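Side-chain contacts in hydrogenase maturation factor (Thermoanaerobacter tengcongensis, PDB 3VTH), which probably transfers a carbamoyl group from carbamoyl phosphate, at the cost of ATP, to the C-terminal cysteine of HypE during maturation of [NiFe]-hydrogenases: residues E441-E444 with R445-L449; L466-Q469 with Y470-L474; K122-D126 with R127-Y131. One frame throughout, in Å; residues are numbered along the deposited sequence.

Contact 1 (E441-E444 with R445-L449); sequences EQIE and RYKKL
Arg445 lies one helical turn beyond Glu441, and the two side chains run beside each other as an i to i+4 pair. Their salt bridge is loose, with Glu441 OE1 3.6 Å from Arg445 NH2. The oxygen stands well out of the guanidinium plane, so charge rather than a directed N-H links the pair; carboxylate and guanidinium planes are 31° apart. On that guanidinium also rests the amide of Gln442, its NE2 3.1 Å from Arg445 NE, donor against donor. Glu441 OE2 takes a weak hydrogen bond from the same NE2 and probably eases the opposition. Were Arg445 an alanine, the Glu441 carboxylate would probably lose this positive neighbour, and a gap would be likely to open beside the Gln442 amide.

Next comes Tyr446, whose ring meets Gln442 OE1 in its plane at the edge, with CE2 3.9 Å from that oxygen; its hydroxyl is hydrogen-bonded to His425. Lys447 bends at its third torsion (chi3 -63°), which carries NZ back to Glu444 OE1 at 2.8 Å in an i to i+3 salt bridge on the syn side, tilted 31° out of the carboxylate plane. Lys448 reaches Glu444 indirectly: a water accepts from its NZ at 3.0 Å and donates to both Glu444 O and Glu444 OE2. Beneath these ties runs the regular i to i+4 backbone ladder of helix 433-449. Ile443, Tyr446 and Lys447 lie on Met415 of strand 414-417, while Phe413, in the preceding loop, meets the Tyr446 ring edge-to-face.

Contact 2 (L466-Q469 with Y470-L474); sequences LSTQ and YAKSL
Thr468 and Lys472 lie side by side on helix 466-473, the crossover helix of a beta-alpha-beta unit between strands 456-460 and 478-481 in the Kae1-like region. Lys472 folds over at its second torsion (chi2 -64°) and bends again further out, which brings NZ within 3.6 Å of the Thr468 methyl CG2. Its CG meanwhile sits 3.2 Å from Thr468 O, the carbonyl that receives the Lys472 backbone N-H at 2.9 Å. The lysine side chain thus touches Thr468 twice, with CG at its carbonyl and NZ at its methyl.

Tyr470 turns the other way: with CG anti to the backbone N (chi1 174°), the ring swings off the turn before it, and CB stays close to Leu466 O and Ser467 O, the latter also lying near the ring's edge. Ala471 CB is likewise set against Thr468 O, at 3.4 Å.

A second shell fixes the start of the helix. Thr468 OG1 is hydrogen-bonded to His462 O, and Ser467 OG to the carbonyls of Gly406 and Gly407. Ala471 packs on Val457 and His459 of strand 456-460, while Tyr470 leans on Ile440 and Ile443 of helix 433-449. Further along, Ser473 OG donates to Tyr470 O at 2.7 Å, in the carbonyl plane and on a lone pair.

Contact 3 (K122-D126 with R127-Y131); sequences KDPKD and RRYRY
Asp126 and Tyr129 both hold CG anti to the backbone N, with chi1 -162° in the aspartate and 180° in the tyrosine, and these two settings bring the key groups together. The Asp126 carboxylate is carried forward over the next turn, where OD2 uses its anti lone pair to accept from Arg128 N at 2.8 Å. The same oxygen takes a hydrogen bond from a water 2.6 Å away, which in turn accepts from Arg128 NH1 in the plane of the guanidinium. Asp126 OD2 therefore serves both the backbone and, through the water, the far end of one arginine.

Tyr129 swings its ring back under Pro124. Pro124 CA stands 3.5 Å from the ring centroid and only 11° off the normal, a CH-pi contact over the face, while Pro124 CG approaches Tyr129 CE1 at 4.1 Å. Arg130 CG lies over the centre of the opposite face, 3.6 Å above the plane, so the ring is sandwiched between aliphatic groups.

Successive beta turns give the loop its shape: type I from Asp123 to Asp126 and from Asp126 to Tyr129, then type II from Arg128 to Tyr131. Asp123 OD2 adds an Asx turn by accepting from Lys125 N at 3.0 Å.

The loop follows helix 115-121 in the first zinc finger and faces the second. Arg127 touches Cys167 and Cys186, ligands of the second zinc, while Arg128 bridges to Glu170 of helix 165-171.

In the fold
From the N terminus, contact 3 comes first and closes a short loop of successive turns in the first zinc finger that touches the second. Contacts 1 and 2 follow in series much further on, inside the Kae1-like region; each spans neighbouring turns of one helix, and none of the three nests in or crosses another. Contact 1 lies on helix 433-449 and contact 2 on helix 466-473, with strand 456-460 between them in the chain. The two meet where Tyr470 OH lies 3.4 Å from Ile443 CG2, a packing contact between the two helices. Contact 3 stays apart, its centre about 38 Å from that of contact 1 and 52 Å from that of contact 2.

Contact 1 (E441-E444 with R445-L449)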
ATOM      1  N   GLU A 441      -9.192  15.071  -6.945  1.00 40.19           N
ATOM      2  CA  GLU A 441      -8.199  15.400  -7.960  1.00 41.18           C
ATOM      3  C   GLU A 441      -7.448  14.161  -8.467  1.00 39.09           C
ATOM      4  O   GLU A 441      -7.080  14.091  -9.643  1.00 39.51           O
ATOM      5  CB  GLU A 441      -7.194  16.445  -7.439  1.00 42.70           C
ATOM      6  CG  GLU A 441      -5.894  15.854  -6.792  1.00 46.15           C
ATOM      7  CD  GLU A 441      -4.680  16.793  -6.862  1.00 52.81           C
ATOM      8  OE1 GLU A 441      -4.773  17.868  -7.510  1.00 56.08           O
ATOM      9  OE2 GLU A 441      -3.622  16.459  -6.266  1.00 55.51           O
ATOM     10  N   GLN A 442      -7.193  13.202  -7.580  1.00 36.36           N
ATOM     11  CA  GLN A 442      -6.541  11.969  -7.990  1.00 33.88           C
ATOM     12  C   GLN A 442      -7.452  11.134  -8.877  1.00 32.55           C
ATOM     13  O   GLN A 442      -6.991  10.540  -9.849  1.00 31.82           O
ATOM     14  CB  GLN A 442      -6.036  11.177  -6.777  1.00 33.42           C
ATOM     15  CG  GLN A 442      -4.809  11.826  -6.123  1.00 34.77           C
ATOM     16  CD  GLN A 442      -3.712  12.170  -7.126  1.00 35.60           C
ATOM     17  OE1 GLN A 442      -3.028  11.287  -7.648  1.00 35.26           O
ATOM     18  NE2 GLN A 442      -3.544  13.459  -7.402  1.00 35.86           N
ATOM     19  N   ILE A 443      -8.745  11.104  -8.560  1.00 31.38           N
ATOM     20  CA  ILE A 443      -9.696  10.422  -9.434  1.00 31.15           C
ATOM     21  C   ILE A 443      -9.637  11.032 -10.850  1.00 32.56           C
ATOM     22  O   ILE A 443      -9.543  10.299 -11.831  1.00 32.49           O
ATOM     23  CB  ILE A 443     -11.133  10.419  -8.857  1.00 31.07           C
ATOM     24  CG1 ILE A 443     -11.221   9.461  -7.664  1.00 29.52           C
ATOM     25  CG2 ILE A 443     -12.166   9.998  -9.918  1.00 30.88           C
ATOM     26  CD1 ILE A 443     -12.554   9.523  -6.952  1.00 33.92           C
ATOM     27  N   GLU A 444      -9.630  12.359 -10.948  1.00 33.80           N
ATOM     28  CA  GLU A 444      -9.586  13.020 -12.265  1.00 35.73           C
ATOM     29  C   GLU A 444      -8.290  12.695 -12.989  1.00 35.03           C
ATOM     30  O   GLU A 444      -8.287  12.428 -14.190  1.00 35.37           O
ATOM     31  CB  GLU A 444      -9.782  14.540 -12.149  1.00 37.27           C
ATOM     32  CG  GLU A 444     -11.177  14.947 -11.649  1.00 40.95           C
ATOM     33  CD  GLU A 444     -12.313  14.410 -12.513  1.00 44.83           C
ATOM     34  OE1 GLU A 444     -13.157  13.651 -11.989  1.00 46.29           O
ATOM     35  OE2 GLU A 444     -12.360  14.733 -13.721  1.00 48.86           O
ATOM     36  N   ARG A 445      -7.192  12.667 -12.249  1.00 34.29           N
ATOM     37  CA  ARG A 445      -5.894  12.395 -12.851  1.00 34.19           C
ATOM     38  C   ARG A 445      -5.663  10.952 -13.324  1.00 32.04           C
ATOM     39  O   ARG A 445      -4.999  10.719 -14.347  1.00 31.36           O
ATOM     40  CB  ARG A 445      -4.783  12.864 -11.928  1.00 34.96           C
ATOM     41  CG  ARG A 445      -4.485  14.330 -12.209  1.00 40.80           C
ATOM     42  CD  ARG A 445      -4.209  15.077 -10.971  1.00 46.18           C
ATOM     43  NE  ARG A 445      -3.036  14.547 -10.285  1.00 49.59           N
ATOM     44  CZ  ARG A 445      -2.117  15.308  -9.701  1.00 50.87           C
ATOM     45  NH1 ARG A 445      -1.096  14.742  -9.094  1.00 50.42           N
ATOM     46  NH2 ARG A 445      -2.227  16.637  -9.725  1.00 53.77           N
ATOM     47  N   TYR A 446      -6.204   9.996 -12.583  1.00 29.49           N
ATOM     48  CA  TYR A 446      -6.153   8.590 -12.987  1.00 28.52           C
ATOM     49  C   TYR A 446      -7.038   8.362 -14.218  1.00 28.74           C
ATOM     50  O   TYR A 446      -6.656   7.632 -15.130  1.00 28.33           O
ATOM     51  CB  TYR A 446      -6.570   7.677 -11.823  1.00 27.36           C
ATOM     52  CG  TYR A 446      -5.425   7.232 -10.913  1.00 26.28           C
ATOM     53  CD1 TYR A 446      -5.065   5.883 -10.826  1.00 25.69           C
ATOM     54  CD2 TYR A 446      -4.720   8.156 -10.132  1.00 27.70           C
ATOM     55  CE1 TYR A 446      -4.032   5.460  -9.992  1.00 24.63           C
ATOM     56  CE2 TYR A 446      -3.679   7.749  -9.276  1.00 27.30           C
ATOM     57  CZ  TYR A 446      -3.350   6.394  -9.211  1.00 26.38           C
ATOM     58  OH  TYR A 446      -2.333   5.979  -8.380  1.00 25.57           O
ATOM     59  N   LYS A 447      -8.215   8.992 -14.246  1.00 28.99           N
ATOM     60  CA  LYS A 447      -9.084   8.927 -15.439  1.00 30.27           C
ATOM     61  C   LYS A 447      -8.404   9.461 -16.691  1.00 31.53           C
ATOM     62  O   LYS A 447      -8.539   8.887 -17.769  1.00 31.83           O
ATOM     63  CB  LYS A 447     -10.406   9.674 -15.232  1.00 30.97           C
ATOM     64  CG  LYS A 447     -11.355   8.991 -14.224  1.00 30.40           C
ATOM     65  CD  LYS A 447     -12.746   9.647 -14.210  1.00 34.86           C
ATOM     66  CE  LYS A 447     -12.691  11.078 -13.767  1.00 35.51           C
ATOM     67  NZ  LYS A 447     -14.055  11.690 -13.770  1.00 38.89           N
ATOM     68  N   LYS A 448      -7.686  10.565 -16.550  1.00 32.31           N
ATOM     69  CA  LYS A 448      -6.937  11.126 -17.666  1.00 33.93           C
ATOM     70  C   LYS A 448      -5.733  10.257 -18.015  1.00 32.81           C
ATOM     71  O   LYS A 448      -5.494   9.949 -19.177  1.00 33.38           O
ATOM     72  CB  LYS A 448      -6.466  12.542 -17.337  1.00 35.45           C
ATOM     73  CG  LYS A 448      -7.598  13.531 -17.156  1.00 39.86           C
ATOM     74  CD  LYS A 448      -7.072  14.971 -17.125  1.00 46.86           C
ATOM     75  CE  LYS A 448      -8.053  15.876 -16.375  1.00 50.01           C
ATOM     76  NZ  LYS A 448      -9.375  15.954 -17.084  1.00 53.47           N
ATOM     77  N   LEU A 449      -4.967   9.863 -17.005  1.00 30.98           N
ATOM     78  CA  LEU A 449      -3.732   9.131 -17.258  1.00 30.43           C
ATOM     79  C   LEU A 449      -4.005   7.781 -17.954  1.00 30.25           C
ATOM     80  O   LEU A 449      -3.311   7.411 -18.911  1.00 29.64           O
ATOM     81  CB  LEU A 449      -2.950   8.929 -15.961  1.00 29.27           C
ATOM     82  CG  LEU A 449      -1.538   8.341 -16.100  1.00 28.92           C
ATOM     83  CD1 LEU A 449      -0.696   9.130 -17.109  1.00 29.67           C
ATOM     84  CD2 LEU A 449      -0.873   8.316 -14.749  1.00 27.13           C
TER
HETATM   85  O   HOH W   1     -10.456  13.652 -15.510  1.00 33.11           O

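Contact 2 (L466-Q469 with Y470-L474)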
ATOM      1  N   LEU A 466     -17.696   9.920   2.858  1.00 28.98           N
ATOM      2  CA  LEU A 466     -17.557  10.905   1.778  1.00 29.94           C
ATOM      3  C   LEU A 466     -17.425  10.230   0.417  1.00 28.72           C
ATOM      4  O   LEU A 466     -17.877  10.782  -0.592  1.00 29.28           O
ATOM      5  CB  LEU A 466     -16.356  11.814   2.005  1.00 30.64           C
ATOM      6  CG  LEU A 466     -16.347  12.693   3.256  1.00 34.18           C
ATOM      7  CD1 LEU A 466     -15.025  13.475   3.262  1.00 36.54           C
ATOM      8  CD2 LEU A 466     -17.523  13.663   3.260  1.00 37.53           C
ATOM      9  N   SER A 467     -16.809   9.045   0.391  1.00 27.31           N
ATOM     10  CA  SER A 467     -16.691   8.275  -0.849  1.00 27.43           C
ATOM     11  C   SER A 467     -18.070   7.885  -1.413  1.00 27.86           C
ATOM     12  O   SER A 467     -18.306   7.960  -2.630  1.00 28.28           O
ATOM     13  CB  SER A 467     -15.803   7.035  -0.655  1.00 25.64           C
ATOM     14  OG  SER A 467     -16.314   6.171   0.350  1.00 26.43           O
ATOM     15  N   THR A 468     -18.970   7.474  -0.527  1.00 27.67           N
ATOM     16  CA  THR A 468     -20.354   7.162  -0.908  1.00 29.43           C
ATOM     17  C   THR A 468     -21.078   8.406  -1.439  1.00 30.70           C
ATOM     18  O   THR A 468     -21.711   8.362  -2.495  1.00 31.18           O
ATOM     19  CB  THR A 468     -21.137   6.558   0.286  1.00 28.63           C
ATOM     20  OG1 THR A 468     -20.504   5.339   0.680  1.00 28.42           O
ATOM     21  CG2 THR A 468     -22.619   6.289  -0.096  1.00 30.60           C
ATOM     22  N   GLN A 469     -20.956   9.516  -0.708  1.00 31.82           N
ATOM     23  CA  GLN A 469     -21.524  10.804  -1.129  1.00 34.00           C
ATOM     24  C   GLN A 469     -20.992  11.214  -2.500  1.00 34.19           C
ATOM     25  O   GLN A 469     -21.733  11.731  -3.332  1.00 34.88           O
ATOM     26  CB  GLN A 469     -21.273  11.887  -0.062  1.00 35.09           C
ATOM     27  CG  GLN A 469     -21.998  11.546   1.266  1.00 39.57           C
ATOM     28  CD  GLN A 469     -21.347  12.124   2.531  1.00 45.88           C
ATOM     29  OE1 GLN A 469     -20.563  13.069   2.477  1.00 49.36           O
ATOM     30  NE2 GLN A 469     -21.702  11.559   3.683  1.00 47.72           N
ATOM     31  N   TYR A 470     -19.707  10.966  -2.738  1.00 32.97           N
ATOM     32  CA  TYR A 470     -19.134  11.222  -4.048  1.00 33.44           C
ATOM     33  C   TYR A 470     -19.779  10.330  -5.114  1.00 33.07           C
ATOM     34  O   TYR A 470     -20.199  10.831  -6.148  1.00 33.53           O
ATOM     35  CB  TYR A 470     -17.606  11.065  -4.039  1.00 32.53           C
ATOM     36  CG  TYR A 470     -16.980  11.180  -5.429  1.00 33.88           C
ATOM     37  CD1 TYR A 470     -16.891  12.404  -6.085  1.00 35.20           C
ATOM     38  CD2 TYR A 470     -16.494  10.050  -6.080  1.00 32.76           C
ATOM     39  CE1 TYR A 470     -16.304  12.494  -7.370  1.00 37.23           C
ATOM     40  CE2 TYR A 470     -15.918  10.125  -7.334  1.00 34.17           C
ATOM     41  CZ  TYR A 470     -15.816  11.333  -7.970  1.00 35.54           C
ATOM     42  OH  TYR A 470     -15.249  11.349  -9.220  1.00 37.96           O
ATOM     43  N   ALA A 471     -19.879   9.024  -4.843  1.00 32.09           N
ATOM     44  CA  ALA A 471     -20.504   8.077  -5.776  1.00 32.85           C
ATOM     45  C   ALA A 471     -21.927   8.499  -6.159  1.00 35.25           C
ATOM     46  O   ALA A 471     -22.281   8.510  -7.337  1.00 35.13           O
ATOM     47  CB  ALA A 471     -20.510   6.672  -5.207  1.00 30.31           C
ATOM     48  N   LYS A 472     -22.721   8.853  -5.154  1.00 36.86           N
ATOM     49  CA  LYS A 472     -24.102   9.274  -5.362  1.00 39.62           C
ATOM     50  C   LYS A 472     -24.192  10.587  -6.115  1.00 41.23           C
ATOM     51  O   LYS A 472     -25.176  10.829  -6.800  1.00 41.68           O
ATOM     52  CB  LYS A 472     -24.849   9.408  -4.035  1.00 40.29           C
ATOM     53  CG  LYS A 472     -24.827   8.176  -3.146  1.00 42.50           C
ATOM     54  CD  LYS A 472     -25.550   6.991  -3.779  1.00 46.69           C
ATOM     55  CE  LYS A 472     -26.533   6.351  -2.791  1.00 48.47           C
ATOM     56  NZ  LYS A 472     -25.959   6.128  -1.440  1.00 48.11           N
ATOM     57  N   SER A 473     -23.160  11.423  -5.999  1.00 41.59           N
ATOM     58  CA  SER A 473     -23.116  12.694  -6.725  1.00 42.82           C
ATOM     59  C   SER A 473     -22.950  12.520  -8.241  1.00 43.64           C
ATOM     60  O   SER A 473     -23.158  13.472  -8.995  1.00 44.70           O
ATOM     61  CB  SER A 473     -21.982  13.587  -6.196  1.00 42.91           C
ATOM     62  OG  SER A 473     -20.774  13.381  -6.932  1.00 41.57           O
ATOM     63  N   LEU A 474     -22.550  11.331  -8.696  1.00 42.05           N
ATOM     64  CA  LEU A 474     -22.259  11.143 -10.128  1.00 42.13           C
ATOM     65  C   LEU A 474     -23.526  10.774 -10.924  1.00 43.60           C
ATOM     66  O   LEU A 474     -24.506  10.291 -10.364  1.00 44.06           O
ATOM     67  CB  LEU A 474     -21.144  10.110 -10.345  1.00 40.32           C
ATOM     68  CG  LEU A 474     -19.794  10.295  -9.624  1.00 38.10           C
ATOM     69  CD1 LEU A 474     -18.922   9.040  -9.742  1.00 33.36           C
ATOM     70  CD2 LEU A 474     -19.052  11.520 -10.161  1.00 38.30           C
TER

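Contact 3 (K122-D126 with R127-Y131)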
ATOM      1  N   LYS A 122      29.069   7.209  -6.705  1.00 35.89           N
ATOM      2  CA  LYS A 122      30.151   7.093  -5.726  1.00 38.03           C
ATOM      3  C   LYS A 122      31.553   7.081  -6.360  1.00 39.75           C
ATOM      4  O   LYS A 122      32.550   6.905  -5.665  1.00 40.89           O
ATOM      5  CB  LYS A 122      29.943   5.837  -4.876  1.00 38.52           C
ATOM      6  CG  LYS A 122      28.729   5.917  -3.968  1.00 40.06           C
ATOM      7  CD  LYS A 122      28.413   4.584  -3.287  1.00 44.28           C
ATOM      8  CE  LYS A 122      27.228   4.727  -2.305  1.00 45.64           C
ATOM      9  NZ  LYS A 122      27.565   5.568  -1.095  1.00 48.10           N
ATOM     10  N   ASP A 123      31.614   7.264  -7.676  1.00 39.50           N
ATOM     11  CA  ASP A 123      32.874   7.204  -8.416  1.00 41.77           C
ATOM     12  C   ASP A 123      33.440   8.609  -8.667  1.00 42.22           C
ATOM     13  O   ASP A 123      32.953   9.306  -9.560  1.00 41.80           O
ATOM     14  CB  ASP A 123      32.648   6.471  -9.752  1.00 41.00           C
ATOM     15  CG  ASP A 123      33.912   6.378 -10.599  1.00 43.81           C
ATOM     16  OD1 ASP A 123      33.838   5.840 -11.722  1.00 44.93           O
ATOM     17  OD2 ASP A 123      34.972   6.848 -10.150  1.00 43.83           O
ATOM     18  N   PRO A 124      34.492   9.011  -7.914  1.00 44.20           N
ATOM     19  CA  PRO A 124      35.050  10.375  -8.012  1.00 45.08           C
ATOM     20  C   PRO A 124      35.501  10.776  -9.424  1.00 45.79           C
ATOM     21  O   PRO A 124      35.648  11.968  -9.706  1.00 46.56           O
ATOM     22  CB  PRO A 124      36.265  10.343  -7.063  1.00 47.07           C
ATOM     23  CG  PRO A 124      36.066   9.156  -6.196  1.00 47.52           C
ATOM     24  CD  PRO A 124      35.317   8.154  -7.040  1.00 45.05           C
ATOM     25  N   LYS A 125      35.720   9.797 -10.296  1.00 45.92           N
ATOM     26  CA  LYS A 125      36.172  10.080 -11.655  1.00 47.02           C
ATOM     27  C   LYS A 125      35.010  10.284 -12.630  1.00 45.45           C
ATOM     28  O   LYS A 125      35.202  10.811 -13.729  1.00 45.43           O
ATOM     29  CB  LYS A 125      37.110   8.973 -12.152  1.00 48.71           C
ATOM     30  CG  LYS A 125      38.437   8.877 -11.382  1.00 51.68           C
ATOM     31  CD  LYS A 125      39.333   7.783 -11.951  1.00 56.15           C
ATOM     32  CE  LYS A 125      40.657   7.698 -11.193  1.00 60.37           C
ATOM     33  NZ  LYS A 125      41.696   6.950 -11.972  1.00 64.29           N
ATOM     34  N   ASP A 126      33.807   9.878 -12.222  1.00 43.50           N
ATOM     35  CA  ASP A 126      32.619   9.976 -13.075  1.00 42.04           C
ATOM     36  C   ASP A 126      32.099  11.413 -13.096  1.00 41.16           C
ATOM     37  O   ASP A 126      32.111  12.096 -12.077  1.00 41.57           O
ATOM     38  CB  ASP A 126      31.524   9.025 -12.564  1.00 40.93           C
ATOM     39  CG  ASP A 126      30.455   8.730 -13.613  1.00 41.93           C
ATOM     40  OD1 ASP A 126      30.466   7.603 -14.156  1.00 43.71           O
ATOM     41  OD2 ASP A 126      29.603   9.608 -13.896  1.00 42.01           O
ATOM     42  N   ARG A 127      31.614  11.883 -14.238  1.00 40.31           N
ATOM     43  CA  ARG A 127      31.067  13.243 -14.257  1.00 39.60           C
ATOM     44  C   ARG A 127      29.748  13.398 -13.477  1.00 37.56           C
ATOM     45  O   ARG A 127      29.337  14.523 -13.173  1.00 37.24           O
ATOM     46  CB  ARG A 127      30.954  13.794 -15.678  1.00 40.18           C
ATOM     47  CG  ARG A 127      29.821  13.266 -16.498  1.00 38.84           C
ATOM     48  CD  ARG A 127      29.863  13.902 -17.892  1.00 39.72           C
ATOM     49  NE  ARG A 127      28.654  13.565 -18.629  1.00 36.69           N
ATOM     50  CZ  ARG A 127      27.597  14.362 -18.765  1.00 37.35           C
ATOM     51  NH1 ARG A 127      27.584  15.590 -18.243  1.00 36.86           N
ATOM     52  NH2 ARG A 127      26.543  13.929 -19.436  1.00 35.66           N
ATOM     53  N   ARG A 128      29.107  12.276 -13.140  1.00 35.25           N
ATOM     54  CA  ARG A 128      27.924  12.310 -12.274  1.00 33.79           C
ATOM     55  C   ARG A 128      28.224  11.970 -10.813  1.00 34.08           C
ATOM     56  O   ARG A 128      27.302  11.693 -10.050  1.00 32.81           O
ATOM     57  CB  ARG A 128      26.804  11.411 -12.816  1.00 32.11           C
ATOM     58  CG  ARG A 128      26.218  11.905 -14.128  1.00 32.08           C
ATOM     59  CD  ARG A 128      25.108  10.972 -14.622  1.00 32.02           C
ATOM     60  NE  ARG A 128      24.441  11.481 -15.822  1.00 31.43           N
ATOM     61  CZ  ARG A 128      24.858  11.282 -17.073  1.00 31.19           C
ATOM     62  NH1 ARG A 128      25.959  10.587 -17.317  1.00 30.53           N
ATOM     63  NH2 ARG A 128      24.157  11.785 -18.085  1.00 29.69           N
ATOM     64  N   TYR A 129      29.502  11.994 -10.434  1.00 34.95           N
ATOM     65  CA  TYR A 129      29.911  11.855  -9.030  1.00 35.82           C
ATOM     66  C   TYR A 129      29.107  12.800  -8.152  1.00 35.13           C
ATOM     67  O   TYR A 129      29.108  14.010  -8.375  1.00 34.80           O
ATOM     68  CB  TYR A 129      31.405  12.154  -8.888  1.00 37.79           C
ATOM     69  CG  TYR A 129      31.975  12.051  -7.482  1.00 39.94           C
ATOM     70  CD1 TYR A 129      31.823  10.884  -6.718  1.00 41.08           C
ATOM     71  CD2 TYR A 129      32.702  13.106  -6.933  1.00 41.54           C
ATOM     72  CE1 TYR A 129      32.370  10.783  -5.431  1.00 41.47           C
ATOM     73  CE2 TYR A 129      33.261  13.015  -5.648  1.00 44.28           C
ATOM     74  CZ  TYR A 129      33.075  11.852  -4.903  1.00 44.53           C
ATOM     75  OH  TYR A 129      33.621  11.755  -3.643  1.00 46.29           O
ATOM     76  N   ARG A 130      28.387  12.227  -7.187  1.00 34.27           N
ATOM     77  CA  ARG A 130      27.591  12.993  -6.213  1.00 34.47           C
ATOM     78  C   ARG A 130      26.444  13.800  -6.850  1.00 33.47           C
ATOM     79  O   ARG A 130      25.869  14.673  -6.211  1.00 33.74           O
ATOM     80  CB  ARG A 130      28.495  13.891  -5.334  1.00 35.97           C
ATOM     81  CG  ARG A 130      29.577  13.134  -4.552  1.00 39.34           C
ATOM     82  CD  ARG A 130      30.462  14.089  -3.696  1.00 45.41           C
ATOM     83  NE  ARG A 130      29.628  14.962  -2.869  1.00 50.43           N
ATOM     84  CZ  ARG A 130      29.059  14.595  -1.722  1.00 53.00           C
ATOM     85  NH1 ARG A 130      29.249  13.372  -1.235  1.00 54.16           N
ATOM     86  NH2 ARG A 130      28.295  15.453  -1.056  1.00 54.74           N
ATOM     87  N   TYR A 131      26.093  13.489  -8.096  1.00 32.56           N
ATOM     88  CA  TYR A 131      24.945  14.121  -8.732  1.00 32.06           C
ATOM     89  C   TYR A 131      23.626  13.634  -8.083  1.00 30.52           C
ATOM     90  O   TYR A 131      23.294  12.448  -8.146  1.00 29.50           O
ATOM     91  CB  TYR A 131      24.979  13.900 -10.255  1.00 32.08           C
ATOM     92  CG  TYR A 131      23.754  14.378 -10.996  1.00 32.66           C
ATOM     93  CD1 TYR A 131      23.038  13.510 -11.802  1.00 31.98           C
ATOM     94  CD2 TYR A 131      23.318  15.705 -10.898  1.00 35.00           C
ATOM     95  CE1 TYR A 131      21.914  13.938 -12.506  1.00 34.69           C
ATOM     96  CE2 TYR A 131      22.174  16.136 -11.584  1.00 34.66           C
ATOM     97  CZ  TYR A 131      21.494  15.251 -12.385  1.00 34.73           C
ATOM     98  OH  TYR A 131      20.372  15.655 -13.065  1.00 35.95           O
TER
HETATM   99  O   HOH W   2      27.733   9.256 -15.691  1.00 30.37           O